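CRISPR-associated endonuclease Cas9 (Campylobacter jejuni subsp. jejuni serotype O:2, PDB 5X2G) is an RNA-guided endonuclease of CRISPR immunity that uses separate HNH and RuvC-like domains to cut the two strands of invading target DNA. Local coordinates at residues Ile745-Lys750 with Lys809-Tyr814. Residues are numbered along the deposited sequence; the frame is centred on the assembly and turned at random.
Sequences ILIQTK and KVFEKY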
loop_
_atom_site.group_PDB
_atom_site.type_symbol
_atom_site.label_atom_id
_atom_site.label_comp_id
_atom_site.label_asym_id
_atom_site.label_seq_id
_atom_site.Cartn_x
_atom_site.Cartn_y
_atom_site.Cartn_z
ATOM N N ILE A 745 19.480 6.866 -24.524
ATOM C CA ILE A 745 20.037 7.937 -25.336
ATOM C C ILE A 745 21.379 7.504 -25.907
ATOM O O ILE A 745 22.074 6.642 -25.363
ATOM C CB ILE A 745 20.202 9.255 -24.550
ATOM C CG1 ILE A 745 21.187 9.069 -23.394
ATOM C CG2 ILE A 745 18.859 9.749 -24.048
ATOM C CD1 ILE A 745 21.364 10.300 -22.536
ATOM N N LEU A 746 21.732 8.124 -27.028
ATOM C CA LEU A 746 23.034 7.972 -27.660
ATOM C C LEU A 746 23.761 9.302 -27.518
ATOM O O LEU A 746 23.314 10.317 -28.065
ATOM C CB LEU A 746 22.883 7.584 -29.132
ATOM C CG LEU A 746 24.164 7.324 -29.923
ATOM C CD1 LEU A 746 24.754 5.975 -29.551
ATOM C CD2 LEU A 746 23.893 7.407 -31.414
ATOM N N ILE A 747 24.868 9.303 -26.775
ATOM C CA ILE A 747 25.610 10.528 -26.515
ATOM C C ILE A 747 27.063 10.342 -26.921
ATOM O O ILE A 747 27.594 9.229 -26.956
ATOM C CB ILE A 747 25.532 10.979 -25.039
ATOM C CG1 ILE A 747 26.084 9.897 -24.112
ATOM C CG2 ILE A 747 24.109 11.353 -24.664
ATOM C CD1 ILE A 747 26.209 10.344 -22.672
ATOM N N GLN A 748 27.704 11.466 -27.228
ATOM C CA GLN A 748 29.135 11.497 -27.493
ATOM C C GLN A 748 29.666 12.839 -27.019
ATOM O O GLN A 748 29.268 13.881 -27.546
ATOM C CB GLN A 748 29.438 11.291 -28.979
ATOM C CG GLN A 748 30.929 11.310 -29.300
ATOM C CD GLN A 748 31.219 11.101 -30.771
ATOM O OE1 GLN A 748 30.333 10.745 -31.548
ATOM N NE2 GLN A 748 32.468 11.325 -31.165
ATOM N N THR A 749 30.539 12.813 -26.018
ATOM C CA THR A 749 31.212 14.029 -25.596
ATOM C C THR A 749 32.366 14.337 -26.548
ATOM O O THR A 749 32.720 13.534 -27.417
ATOM C CB THR A 749 31.718 13.897 -24.160
ATOM O OG1 THR A 749 32.863 13.037 -24.132
ATOM C CG2 THR A 749 30.634 13.308 -23.271
ATOM N N LYS A 750 32.956 15.522 -26.384
ATOM C CA LYS A 750 34.080 15.892 -27.239
ATOM C C LYS A 750 35.287 14.993 -27.002
ATOM O O LYS A 750 36.108 14.811 -27.907
ATOM C CB LYS A 750 34.459 17.354 -27.020
ATOM C CG LYS A 750 33.330 18.337 -27.260
ATOM C CD LYS A 750 33.883 19.691 -27.665
ATOM C CE LYS A 750 32.975 20.818 -27.223
ATOM N NZ LYS A 750 32.969 20.951 -25.739
ATOM N N LYS A 809 28.538 16.351 -28.625
ATOM C CA LYS A 809 28.703 16.101 -30.054
ATOM C C LYS A 809 27.480 15.395 -30.626
ATOM O O LYS A 809 26.949 15.791 -31.670
ATOM C CB LYS A 809 29.964 15.267 -30.281
ATOM C CG LYS A 809 30.892 15.762 -31.368
ATOM C CD LYS A 809 32.305 15.276 -31.086
ATOM C CE LYS A 809 33.223 15.474 -32.278
ATOM N NZ LYS A 809 34.646 15.236 -31.907
ATOM N N VAL A 810 27.027 14.340 -29.955
ATOM C CA VAL A 810 25.842 13.590 -30.345
ATOM C C VAL A 810 24.927 13.506 -29.133
ATOM O O VAL A 810 25.390 13.267 -28.012
ATOM C CB VAL A 810 26.202 12.179 -30.861
ATOM C CG1 VAL A 810 24.945 11.376 -31.166
ATOM C CG2 VAL A 810 27.095 12.274 -32.095
ATOM N N PHE A 811 23.630 13.727 -29.355
ATOM C CA PHE A 811 22.628 13.653 -28.287
ATOM C C PHE A 811 21.304 13.274 -28.956
ATOM O O PHE A 811 20.562 14.140 -29.425
ATOM C CB PHE A 811 22.527 14.966 -27.521
ATOM C CG PHE A 811 21.777 14.863 -26.213
ATOM C CD1 PHE A 811 21.288 13.646 -25.759
ATOM C CD2 PHE A 811 21.555 15.995 -25.441
ATOM C CE1 PHE A 811 20.598 13.560 -24.561
ATOM C CE2 PHE A 811 20.867 15.916 -24.243
ATOM C CZ PHE A 811 20.387 14.696 -23.802
ATOM N N GLU A 812 21.029 11.972 -29.003
ATOM C CA GLU A 812 19.849 11.446 -29.668
ATOM C C GLU A 812 19.099 10.515 -28.727
ATOM O O GLU A 812 19.677 9.924 -27.812
ATOM C CB GLU A 812 20.213 10.696 -30.954
ATOM C CG GLU A 812 21.278 11.372 -31.791
ATOM C CD GLU A 812 21.083 11.129 -33.268
ATOM O OE1 GLU A 812 20.317 11.892 -33.896
ATOM O OE2 GLU A 812 21.683 10.171 -33.800
ATOM N N LYS A 813 17.799 10.381 -28.969
ATOM C CA LYS A 813 16.944 9.521 -28.166
ATOM C C LYS A 813 16.643 8.230 -28.915
ATOM O O LYS A 813 16.419 8.239 -30.128
ATOM C CB LYS A 813 15.635 10.227 -27.801
ATOM C CG LYS A 813 14.776 9.435 -26.828
ATOM C CD LYS A 813 13.441 10.114 -26.556
ATOM C CE LYS A 813 12.657 9.355 -25.496
ATOM N NZ LYS A 813 11.286 9.906 -25.306
ATOM N N TYR A 814 16.649 7.119 -28.184
ATOM C CA TYR A 814 16.298 5.815 -28.719
ATOM C C TYR A 814 15.231 5.190 -27.831
ATOM O O TYR A 814 14.875 5.724 -26.777
ATOM C CB TYR A 814 17.531 4.905 -28.827
ATOM C CG TYR A 814 18.392 5.196 -30.036
ATOM C CD1 TYR A 814 19.164 6.348 -30.105
ATOM C CD2 TYR A 814 18.434 4.317 -31.110
ATOM C CE1 TYR A 814 19.951 6.617 -31.213
ATOM C CE2 TYR A 814 19.217 4.576 -32.222
ATOM C CZ TYR A 814 19.972 5.727 -32.267
ATOM O OH TYR A 814 20.750 5.989 -33.370
#
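Leu746 and Glu812 form an antiparallel hydrogen-bonded pair. Leu746 N donates to Glu812 O at 2.8 Å, and Glu812 N returns a bond to Leu746 O at 3.0 Å. Both bonds are fairly straight. The next such pair is Gln748 with Val810, where Gln748 N reaches Val810 O at 3.0 Å, more bent at 145°. Here the regular pairing ends. Gln748 O takes Lys809 N at 2.8 Å, with the donor almost in line with the C=O bond, and it also takes a weak bond from Val810 N. One carbonyl thus faces two successive residues, which is a classic beta bulge.

Apolar packing occurs on both faces of the pair of strands. On one, Ile745, Ile747 and Phe811 meet. Phe811 has CG anti to its backbone N (chi1 -166°), which turns the CD1 and CE1 side of the ring toward Ile747 and Ile745. Ile747 CG2 touches Phe811 CD1 at 3.8 Å, with the two side chains running alongside each other. Ile745 CD1 reaches Phe811 CE1 at 3.9 Å. Phe737 and Phe695 add edge-to-face contacts to this ring.

On the other face, Leu746 lies beside the Tyr814 ring, with Leu746 CB 3.7 Å from Tyr814 CE1. Its methyl CD2 also approaches Val810 CG1. The Gln748 chain is fully extended and crosses Val810, bringing OE1 to 3.6 Å from Val810 CG2. The amide NE2 is hydrogen-bonded to Met752 O.

The two strands are neighbours in an antiparallel sheet. Strand 756-764 lies beyond 744-748, and the edge strand 822-824 lies beyond 810-816. Although 58 residues separate the two segments, both belong to the C-terminal PAM-interacting domain of Cas9, and their pairing brings together strands far apart in its sequence.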